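Local atomic coordinates of alpha-galactosidase (Lactobacillus brevis, PDB entry 3MI6), a protein that probably hydrolyses terminal, non-reducing alpha-D-galactose residues of alpha-D-galactosides. Residues P429-H434 with M451-V456; H434-T439 with E486-R491; R444-L449 with M480-T485. All blocks are in the same frame, centred on the assembly; numbering follows the deposited sequence.

All three contacts lie in the melibiase-type (beta/alpha)8 barrel and involve the long loop between strand 417-418 and strand 447-448. Interaction 3 reaches the predicted active site: it contains R444 and N481, both predicted to bind substrate, and the N481 side chain comes within about 3 Å of that of D479, the predicted nucleophile. Interaction 1 lies about 13 Å from it, centre to centre, joined through I433 N and V448 O, 2.9 Å apart. Interaction 2, about 11 Å from interaction 1, shares H434 with it and is tied to it by the salt bridge E455 OE1 to R491 NH1 at 2.8 Å. Interactions 2 and 3 both touch the second subunit.

Interaction 1 (P429-H434 with M451-V456); sequences PDWLIH and MARPEV
The short 3-10 turn at 429-431 comes up to the start of helix 454-471, W431 and V456 having the closest alpha carbons, 7.7 Å apart. The W431 indole covers the first turn of that helix. One methyl of V456, CG2, sits over the ring face, 3.9 Å from the centroid of the five-membered ring and 17° off its normal, a CH-pi contact. Farther out, E455 CG approaches the benzo part of the indole at W431 CZ2, 3.9 Å away. Helix 454-471 is the barrel helix leading to strand 475-478, and R453 is its N-cap residue. The extended R453 side chain brings its guanidinium to D430, where NH1 forms a rather long salt bridge of 3.4 Å with OD1; carboxylate and guanidinium planes stand 79° apart. D430 O lies over one face of the same guanidinium. R453 NH1 also pairs with E455 OE2 at 2.8 Å, through a weak, poorly directed hydrogen bond within a salt bridge. E455 bends back at chi2 (-98°) to reach it, while its OE1 pairs with R491; one arginine nitrogen thus lies between two carboxylates and probably offsets their repulsion. On the indole, H428 stacks and Y459 of the same helix packs edge-to-face.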
loop_
_atom_site.group_PDB
_atom_site.type_symbol
_atom_site.label_atom_id
_atom_site.label_comp_id
_atom_site.label_asym_id
_atom_site.label_seq_id
_atom_site.Cartn_x
_atom_site.Cartn_y
_atom_site.Cartn_z
ATOM N N PRO D 429 -16.144 -55.744 0.278
ATOM C CA PRO D 429 -14.859 -55.054 0.151
ATOM C C PRO D 429 -14.824 -54.215 -1.123
ATOM O O PRO D 429 -14.207 -53.145 -1.135
ATOM C CB PRO D 429 -13.850 -56.204 0.055
ATOM C CG PRO D 429 -14.511 -57.353 0.724
ATOM C CD PRO D 429 -15.986 -57.199 0.437
ATOM N N ASP D 430 -15.487 -54.701 -2.174
ATOM C CA ASP D 430 -15.512 -54.026 -3.471
ATOM C C ASP D 430 -16.226 -52.671 -3.432
ATOM O O ASP D 430 -16.351 -52.004 -4.458
ATOM C CB ASP D 430 -16.146 -54.924 -4.546
ATOM C CG ASP D 430 -17.632 -55.202 -4.290
ATOM O OD1 ASP D 430 -18.465 -54.907 -5.183
ATOM O OD2 ASP D 430 -17.964 -55.718 -3.195
ATOM N N TRP D 431 -16.687 -52.270 -2.250
ATOM C CA TRP D 431 -17.383 -50.995 -2.073
ATOM C C TRP D 431 -16.448 -49.825 -1.709
ATOM O O TRP D 431 -16.833 -48.667 -1.864
ATOM C CB TRP D 431 -18.483 -51.132 -1.019
ATOM C CG TRP D 431 -19.753 -51.749 -1.524
ATOM C CD1 TRP D 431 -19.940 -52.399 -2.711
ATOM C CD2 TRP D 431 -21.019 -51.775 -0.849
ATOM N NE1 TRP D 431 -21.244 -52.824 -2.818
ATOM C CE2 TRP D 431 -21.927 -52.457 -1.689
ATOM C CE3 TRP D 431 -21.475 -51.287 0.381
ATOM C CZ2 TRP D 431 -23.264 -52.654 -1.339
ATOM C CZ3 TRP D 431 -22.797 -51.490 0.729
ATOM C CH2 TRP D 431 -23.678 -52.165 -0.128
ATOM N N LEU D 432 -15.249 -50.131 -1.200
ATOM C CA LEU D 432 -14.173 -49.152 -1.004
ATOM C C LEU D 432 -13.656 -48.552 -2.309
ATOM O O LEU D 432 -13.154 -49.267 -3.158
ATOM C CB LEU D 432 -12.964 -49.827 -0.351
ATOM C CG LEU D 432 -12.632 -49.538 1.104
ATOM C CD1 LEU D 432 -13.496 -50.399 1.973
ATOM C CD2 LEU D 432 -11.171 -49.818 1.375
ATOM N N ILE D 433 -13.735 -47.237 -2.452
ATOM C CA ILE D 433 -13.052 -46.562 -3.549
ATOM C C ILE D 433 -11.556 -46.887 -3.570
ATOM O O ILE D 433 -10.796 -46.456 -2.700
ATOM C CB ILE D 433 -13.214 -45.050 -3.442
ATOM C CG1 ILE D 433 -14.692 -44.690 -3.538
ATOM C CG2 ILE D 433 -12.414 -44.350 -4.521
ATOM C CD1 ILE D 433 -14.943 -43.201 -3.680
ATOM N N HIS D 434 -11.129 -47.643 -4.570
ATOM C CA HIS D 434 -9.737 -48.063 -4.626
ATOM C C HIS D 434 -9.259 -48.221 -6.054
ATOM O O HIS D 434 -9.955 -48.802 -6.870
ATOM C CB HIS D 434 -9.580 -49.390 -3.903
ATOM C CG HIS D 434 -8.189 -49.927 -3.939
ATOM N ND1 HIS D 434 -7.842 -51.050 -4.661
ATOM C CD2 HIS D 434 -7.048 -49.484 -3.358
ATOM C CE1 HIS D 434 -6.550 -51.281 -4.513
ATOM N NE2 HIS D 434 -6.044 -50.347 -3.728
HETATM N N MSE D 451 -19.960 -44.034 -3.389
HETATM C CA MSE D 451 -21.301 -43.461 -3.471
HETATM C C MSE D 451 -21.843 -43.404 -4.888
HETATM O O MSE D 451 -22.993 -43.043 -5.102
HETATM C CB MSE D 451 -21.298 -42.035 -2.911
HETATM C CG MSE D 451 -20.933 -41.929 -1.439
HETATM SE SE MSE D 451 -22.238 -42.825 -0.286
HETATM C CE MSE D 451 -23.830 -41.825 -0.793
ATOM N N ALA D 452 -21.002 -43.722 -5.861
ATOM C CA ALA D 452 -21.412 -43.668 -7.253
ATOM C C ALA D 452 -22.302 -44.858 -7.578
ATOM O O ALA D 452 -22.994 -44.862 -8.595
ATOM C CB ALA D 452 -20.200 -43.646 -8.163
ATOM N N ARG D 453 -22.284 -45.866 -6.708
ATOM C CA ARG D 453 -23.087 -47.069 -6.897
ATOM C C ARG D 453 -24.437 -46.948 -6.207
ATOM O O ARG D 453 -24.507 -46.734 -4.997
ATOM C CB ARG D 453 -22.361 -48.283 -6.331
ATOM C CG ARG D 453 -20.995 -48.524 -6.898
ATOM C CD ARG D 453 -20.158 -49.295 -5.905
ATOM N NE ARG D 453 -19.073 -50.003 -6.568
ATOM C CZ ARG D 453 -19.046 -51.319 -6.755
ATOM N NH1 ARG D 453 -20.042 -52.080 -6.313
ATOM N NH2 ARG D 453 -18.014 -51.875 -7.377
ATOM N N PRO D 454 -25.516 -47.088 -6.977
ATOM C CA PRO D 454 -26.861 -47.044 -6.400
ATOM C C PRO D 454 -27.128 -48.164 -5.393
ATOM O O PRO D 454 -28.033 -48.034 -4.578
ATOM C CB PRO D 454 -27.768 -47.168 -7.628
ATOM C CG PRO D 454 -26.950 -46.606 -8.737
ATOM C CD PRO D 454 -25.537 -47.009 -8.445
ATOM N N GLU D 455 -26.369 -49.249 -5.428
ATOM C CA GLU D 455 -26.561 -50.275 -4.408
ATOM C C GLU D 455 -26.109 -49.738 -3.054
ATOM O O GLU D 455 -26.670 -50.075 -2.017
ATOM C CB GLU D 455 -25.865 -51.608 -4.768
ATOM C CG GLU D 455 -24.336 -51.570 -4.930
ATOM C CD GLU D 455 -23.865 -51.450 -6.395
ATOM O OE1 GLU D 455 -24.550 -50.780 -7.216
ATOM O OE2 GLU D 455 -22.794 -52.021 -6.720
ATOM N N VAL D 456 -25.099 -48.882 -3.073
ATOM C CA VAL D 456 -24.568 -48.310 -1.845
ATOM C C VAL D 456 -25.555 -47.344 -1.191
ATOM O O VAL D 456 -25.782 -47.410 0.017
ATOM C CB VAL D 456 -23.221 -47.606 -2.090
ATOM C CG1 VAL D 456 -22.744 -46.899 -0.833
ATOM C CG2 VAL D 456 -22.191 -48.615 -2.558
#

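Interaction 2 (H434-T439 with E486-R491); sequences HAPKST and EMFSSR
P436 packs on F488, and the backbones come closest beside this pair, between A435 and F488. The apolar part is carried by P436 CD, which stands over the centre of the F488 ring, 3.4 Å from the centroid and 14° off the normal, a CH-pi contact. P436 CG extends over the CE1 and CZ side of the same face, proline and ring crossing at about a right angle. CG of F488 is anti to its backbone N (chi1 -166°), which carries the phenyl out beneath the proline while CB remains against the alanine, 4.0 Å from A435 CB. Next to them the aliphatic part of E486 passes S438, with CG 3.5 Å from S438 OG. Hydrogen bonds shape the 434-439 side: A435 to S438 is a type I beta turn in the loop preceding strand 447-448, facing the 486-491 loop between barrel strand 475-478 and helix 500-518, and A435 O accepts both S438 N and S438 OG, the hydroxyl at 2.8 Å. H434 NE2 donates to S438 O at 2.8 Å, with the oxygen in the imidazole plane but the nitrogen above the carbonyl plane. Charge enters through E486, bent at chi2 (104°). E486 OE2 comes 3.0 Å from T439 O, a pair of acceptors; K82 of the second subunit is weakly associated with both, whereas E486 OE1 accepts from T441 N.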
loop_
_atom_site.group_PDB
_atom_site.type_symbol
_atom_site.label_atom_id
_atom_site.label_comp_id
_atom_site.label_asym_id
_atom_site.label_seq_id
_atom_site.Cartn_x
_atom_site.Cartn_y
_atom_site.Cartn_z
ATOM N N HIS D 434 -11.129 -47.643 -4.570
ATOM C CA HIS D 434 -9.737 -48.063 -4.626
ATOM C C HIS D 434 -9.259 -48.221 -6.054
ATOM O O HIS D 434 -9.955 -48.802 -6.870
ATOM C CB HIS D 434 -9.580 -49.390 -3.903
ATOM C CG HIS D 434 -8.189 -49.927 -3.939
ATOM N ND1 HIS D 434 -7.842 -51.050 -4.661
ATOM C CD2 HIS D 434 -7.048 -49.484 -3.358
ATOM C CE1 HIS D 434 -6.550 -51.281 -4.513
ATOM N NE2 HIS D 434 -6.044 -50.347 -3.728
ATOM N N ALA D 435 -8.077 -47.706 -6.365
ATOM C CA ALA D 435 -7.504 -47.901 -7.695
ATOM C C ALA D 435 -6.798 -49.268 -7.797
ATOM O O ALA D 435 -5.950 -49.611 -6.971
ATOM C CB ALA D 435 -6.570 -46.764 -8.041
ATOM N N PRO D 436 -7.163 -50.060 -8.816
ATOM C CA PRO D 436 -6.777 -51.467 -8.964
ATOM C C PRO D 436 -5.451 -51.935 -8.319
ATOM O O PRO D 436 -5.512 -52.903 -7.539
ATOM C CB PRO D 436 -6.793 -51.659 -10.480
ATOM C CG PRO D 436 -7.963 -50.802 -10.901
ATOM C CD PRO D 436 -8.033 -49.628 -9.927
ATOM N N LYS D 437 -4.301 -51.326 -8.601
ATOM C CA LYS D 437 -3.066 -51.925 -8.072
ATOM C C LYS D 437 -2.389 -51.127 -6.957
ATOM O O LYS D 437 -1.293 -51.459 -6.499
ATOM C CB LYS D 437 -2.067 -52.209 -9.203
ATOM C CG LYS D 437 -2.155 -53.628 -9.769
ATOM C CD LYS D 437 -3.061 -53.692 -10.995
ATOM C CE LYS D 437 -2.440 -52.993 -12.204
ATOM N NZ LYS D 437 -3.475 -52.601 -13.215
ATOM N N SER D 438 -3.062 -50.078 -6.517
ATOM C CA SER D 438 -2.434 -49.078 -5.684
ATOM C C SER D 438 -2.456 -49.451 -4.213
ATOM O O SER D 438 -3.215 -50.320 -3.796
ATOM C CB SER D 438 -3.153 -47.753 -5.878
ATOM O OG SER D 438 -4.472 -47.850 -5.382
ATOM N N THR D 439 -1.603 -48.779 -3.445
ATOM C CA THR D 439 -1.518 -48.950 -2.003
ATOM C C THR D 439 -2.500 -48.004 -1.339
ATOM O O THR D 439 -2.312 -46.793 -1.374
ATOM C CB THR D 439 -0.110 -48.601 -1.503
ATOM O OG1 THR D 439 0.861 -49.253 -2.325
ATOM C CG2 THR D 439 0.083 -49.013 -0.042
ATOM N N GLU D 486 -6.618 -42.162 -4.213
ATOM C CA GLU D 486 -6.620 -43.236 -5.218
ATOM C C GLU D 486 -7.983 -43.488 -5.832
ATOM O O GLU D 486 -8.508 -44.572 -5.711
ATOM C CB GLU D 486 -6.145 -44.552 -4.612
ATOM C CG GLU D 486 -4.704 -44.550 -4.188
ATOM C CD GLU D 486 -4.565 -44.434 -2.702
ATOM O OE1 GLU D 486 -5.577 -44.644 -2.004
ATOM O OE2 GLU D 486 -3.447 -44.132 -2.230
HETATM N N MSE D 487 -8.540 -42.500 -6.510
HETATM C CA MSE D 487 -9.906 -42.596 -7.018
HETATM C C MSE D 487 -10.175 -43.584 -8.157
HETATM O O MSE D 487 -9.607 -43.490 -9.251
HETATM C CB MSE D 487 -10.405 -41.222 -7.414
HETATM C CG MSE D 487 -11.187 -40.570 -6.301
HETATM SE SE MSE D 487 -11.278 -38.651 -6.553
HETATM C CE MSE D 487 -10.755 -38.134 -4.726
ATOM N N PHE D 488 -11.072 -44.524 -7.896
ATOM C CA PHE D 488 -11.467 -45.478 -8.909
ATOM C C PHE D 488 -12.824 -46.065 -8.571
ATOM O O PHE D 488 -13.165 -46.232 -7.410
ATOM C CB PHE D 488 -10.415 -46.583 -9.054
ATOM C CG PHE D 488 -10.577 -47.415 -10.305
ATOM C CD1 PHE D 488 -11.281 -48.614 -10.274
ATOM C CD2 PHE D 488 -10.027 -46.997 -11.508
ATOM C CE1 PHE D 488 -11.433 -49.384 -11.421
ATOM C CE2 PHE D 488 -10.173 -47.750 -12.647
ATOM C CZ PHE D 488 -10.882 -48.957 -12.606
ATOM N N SER D 489 -13.607 -46.362 -9.596
ATOM C CA SER D 489 -14.870 -47.045 -9.410
ATOM C C SER D 489 -14.905 -48.212 -10.386
ATOM O O SER D 489 -14.726 -48.024 -11.588
ATOM C CB SER D 489 -16.030 -46.085 -9.682
ATOM O OG SER D 489 -17.289 -46.714 -9.511
ATOM N N SER D 490 -15.111 -49.417 -9.871
ATOM C CA SER D 490 -15.260 -50.588 -10.737
ATOM C C SER D 490 -16.619 -50.572 -11.442
ATOM O O SER D 490 -16.827 -51.251 -12.450
ATOM C CB SER D 490 -15.068 -51.881 -9.942
ATOM O OG SER D 490 -15.806 -51.866 -8.732
ATOM N N ARG D 491 -17.534 -49.772 -10.906
ATOM C CA ARG D 491 -18.877 -49.625 -11.447
ATOM C C ARG D 491 -18.874 -48.843 -12.751
ATOM O O ARG D 491 -19.840 -48.872 -13.509
ATOM C CB ARG D 491 -19.756 -48.901 -10.425
ATOM C CG ARG D 491 -21.126 -48.506 -10.936
ATOM C CD ARG D 491 -21.884 -49.739 -11.404
ATOM N NE ARG D 491 -23.230 -49.393 -11.846
ATOM C CZ ARG D 491 -24.322 -49.577 -11.114
ATOM N NH1 ARG D 491 -24.214 -50.114 -9.900
ATOM N NH2 ARG D 491 -25.515 -49.235 -11.595
#

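Interaction 3 (R444-L449 with M480-T485); sequences RHQFVL and MNRYAT
R482 has the most surface buried here, its side chain running past Q446 in the opposite direction. R482 NH1 donates to Q446 O at 2.6 Å (N-H...O 153°), the oxygen in the guanidinium plane and the donor in the carbonyl plane. From the other side, R482 NE and NH2 both hold Y483 O, each at 2.9 Å, and NH1 has a further acceptor in T441 O. These bonds fix the rotation of the guanidinium, and V448 CG1 lies over one of its faces. A leucine at R482 would probably leave the carbonyls of Q446, Y483 and T441 without these donors and open a gap under V448 CG1. N481, next in buried area, has its CB 3.9 Å from Q446 OE1. Q446 CG rests on R482 CD at 3.7 Å, while V448 CG1 meets A484 CB at the same distance. R444, extended from CG to NE with CG anti to the backbone N (chi1 -164°), carries its guanidinium beside N481, where NE forms a salt bridge with D377. N481 comes two residues after D479, the predicted nucleophile, and with R444 belongs to the predicted substrate pocket at the C-terminal end of the barrel strands, as in other (beta/alpha)8 glycosidases.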
loop_
_atom_site.group_PDB
_atom_site.type_symbol
_atom_site.label_atom_id
_atom_site.label_comp_id
_atom_site.label_asym_id
_atom_site.label_seq_id
_atom_site.Cartn_x
_atom_site.Cartn_y
_atom_site.Cartn_z
ATOM N N ARG D 444 -7.534 -40.591 8.622
ATOM C CA ARG D 444 -8.043 -40.839 9.963
ATOM C C ARG D 444 -8.437 -42.322 10.092
ATOM O O ARG D 444 -9.510 -42.649 10.608
ATOM C CB ARG D 444 -9.247 -39.930 10.265
ATOM C CG ARG D 444 -9.603 -39.847 11.741
ATOM C CD ARG D 444 -10.959 -39.213 11.991
ATOM N NE ARG D 444 -11.280 -39.246 13.422
ATOM C CZ ARG D 444 -12.444 -38.876 13.958
ATOM N NH1 ARG D 444 -13.431 -38.443 13.183
ATOM N NH2 ARG D 444 -12.624 -38.948 15.276
ATOM N N HIS D 445 -7.579 -43.204 9.578
ATOM C CA HIS D 445 -7.751 -44.659 9.709
ATOM C C HIS D 445 -9.059 -45.197 9.086
ATOM O O HIS D 445 -9.686 -46.108 9.626
ATOM C CB HIS D 445 -7.580 -45.091 11.187
ATOM C CG HIS D 445 -6.656 -44.202 11.974
ATOM N ND1 HIS D 445 -7.108 -43.150 12.746
ATOM C CD2 HIS D 445 -5.305 -44.191 12.084
ATOM C CE1 HIS D 445 -6.078 -42.533 13.300
ATOM N NE2 HIS D 445 -4.973 -43.144 12.912
ATOM N N GLN D 446 -9.452 -44.621 7.948
ATOM C CA GLN D 446 -10.676 -44.997 7.232
ATOM C C GLN D 446 -10.582 -44.743 5.710
ATOM O O GLN D 446 -9.622 -44.139 5.210
ATOM C CB GLN D 446 -11.872 -44.238 7.794
ATOM C CG GLN D 446 -12.004 -42.808 7.281
ATOM C CD GLN D 446 -12.813 -41.903 8.219
ATOM O OE1 GLN D 446 -13.544 -41.021 7.762
ATOM N NE2 GLN D 446 -12.670 -42.112 9.536
ATOM N N PHE D 447 -11.582 -45.213 4.973
ATOM C CA PHE D 447 -11.603 -45.065 3.522
ATOM C C PHE D 447 -13.009 -44.724 3.101
ATOM O O PHE D 447 -13.918 -44.779 3.927
ATOM C CB PHE D 447 -11.165 -46.367 2.868
ATOM C CG PHE D 447 -9.814 -46.807 3.301
ATOM C CD1 PHE D 447 -9.654 -47.486 4.498
ATOM C CD2 PHE D 447 -8.697 -46.500 2.538
ATOM C CE1 PHE D 447 -8.413 -47.866 4.916
ATOM C CE2 PHE D 447 -7.452 -46.881 2.945
ATOM C CZ PHE D 447 -7.306 -47.570 4.135
ATOM N N VAL D 448 -13.205 -44.378 1.830
ATOM C CA VAL D 448 -14.517 -43.906 1.413
ATOM C C VAL D 448 -15.292 -44.903 0.545
ATOM O O VAL D 448 -14.720 -45.579 -0.305
ATOM C CB VAL D 448 -14.472 -42.453 0.819
ATOM C CG1 VAL D 448 -13.065 -41.887 0.840
ATOM C CG2 VAL D 448 -15.038 -42.409 -0.565
ATOM N N LEU D 449 -16.594 -45.015 0.806
ATOM C CA LEU D 449 -17.489 -45.871 0.022
ATOM C C LEU D 449 -17.742 -45.304 -1.356
ATOM O O LEU D 449 -17.896 -44.105 -1.519
ATOM C CB LEU D 449 -18.847 -45.985 0.705
ATOM C CG LEU D 449 -18.837 -46.623 2.079
ATOM C CD1 LEU D 449 -20.197 -46.471 2.744
ATOM C CD2 LEU D 449 -18.426 -48.076 1.917
HETATM N N MSE D 480 -18.278 -36.224 7.937
HETATM C CA MSE D 480 -17.497 -36.674 6.785
HETATM C C MSE D 480 -16.039 -36.244 6.990
HETATM O O MSE D 480 -15.692 -35.082 6.752
HETATM C CB MSE D 480 -18.074 -36.082 5.494
HETATM C CG MSE D 480 -17.672 -36.817 4.228
HETATM SE SE MSE D 480 -15.916 -36.316 3.516
HETATM C CE MSE D 480 -16.315 -34.558 2.737
ATOM N N ASN D 481 -15.193 -37.187 7.415
ATOM C CA ASN D 481 -13.917 -36.868 8.054
ATOM C C ASN D 481 -12.602 -37.198 7.331
ATOM O O ASN D 481 -11.539 -37.146 7.940
ATOM C CB ASN D 481 -13.871 -37.494 9.450
ATOM C CG ASN D 481 -14.748 -36.763 10.444
ATOM O OD1 ASN D 481 -15.585 -37.369 11.128
ATOM N ND2 ASN D 481 -14.573 -35.449 10.521
ATOM N N ARG D 482 -12.647 -37.541 6.054
ATOM C CA ARG D 482 -11.405 -37.612 5.298
ATOM C C ARG D 482 -11.619 -37.243 3.842
ATOM O O ARG D 482 -12.749 -37.137 3.392
ATOM C CB ARG D 482 -10.779 -38.995 5.386
ATOM C CG ARG D 482 -11.525 -40.049 4.618
ATOM C CD ARG D 482 -10.623 -41.167 4.271
ATOM N NE ARG D 482 -9.778 -40.845 3.131
ATOM C CZ ARG D 482 -8.838 -41.661 2.661
ATOM N NH1 ARG D 482 -8.631 -42.833 3.247
ATOM N NH2 ARG D 482 -8.100 -41.314 1.613
ATOM N N TYR D 483 -10.530 -37.040 3.114
ATOM C CA TYR D 483 -10.610 -36.751 1.684
ATOM C C TYR D 483 -10.270 -37.996 0.851
ATOM O O TYR D 483 -9.323 -38.709 1.158
ATOM C CB TYR D 483 -9.717 -35.555 1.308
ATOM C CG TYR D 483 -10.198 -34.251 1.898
ATOM C CD1 TYR D 483 -11.498 -33.809 1.672
ATOM C CD2 TYR D 483 -9.352 -33.449 2.681
ATOM C CE1 TYR D 483 -11.952 -32.609 2.208
ATOM C CE2 TYR D 483 -9.793 -32.253 3.220
ATOM C CZ TYR D 483 -11.102 -31.833 2.981
ATOM O OH TYR D 483 -11.573 -30.638 3.512
ATOM N N ALA D 484 -11.057 -38.272 -0.185
ATOM C CA ALA D 484 -10.801 -39.472 -0.981
ATOM C C ALA D 484 -9.425 -39.435 -1.646
ATOM O O ALA D 484 -8.837 -38.374 -1.876
ATOM C CB ALA D 484 -11.913 -39.743 -2.007
ATOM N N THR D 485 -8.926 -40.626 -1.939
ATOM C CA THR D 485 -7.556 -40.839 -2.356
ATOM C C THR D 485 -7.582 -42.070 -3.296
ATOM O O THR D 485 -8.508 -42.907 -3.214
ATOM C CB THR D 485 -6.682 -41.017 -1.080
ATOM O OG1 THR D 485 -5.620 -40.068 -1.080
ATOM C CG2 THR D 485 -6.126 -42.400 -0.945
#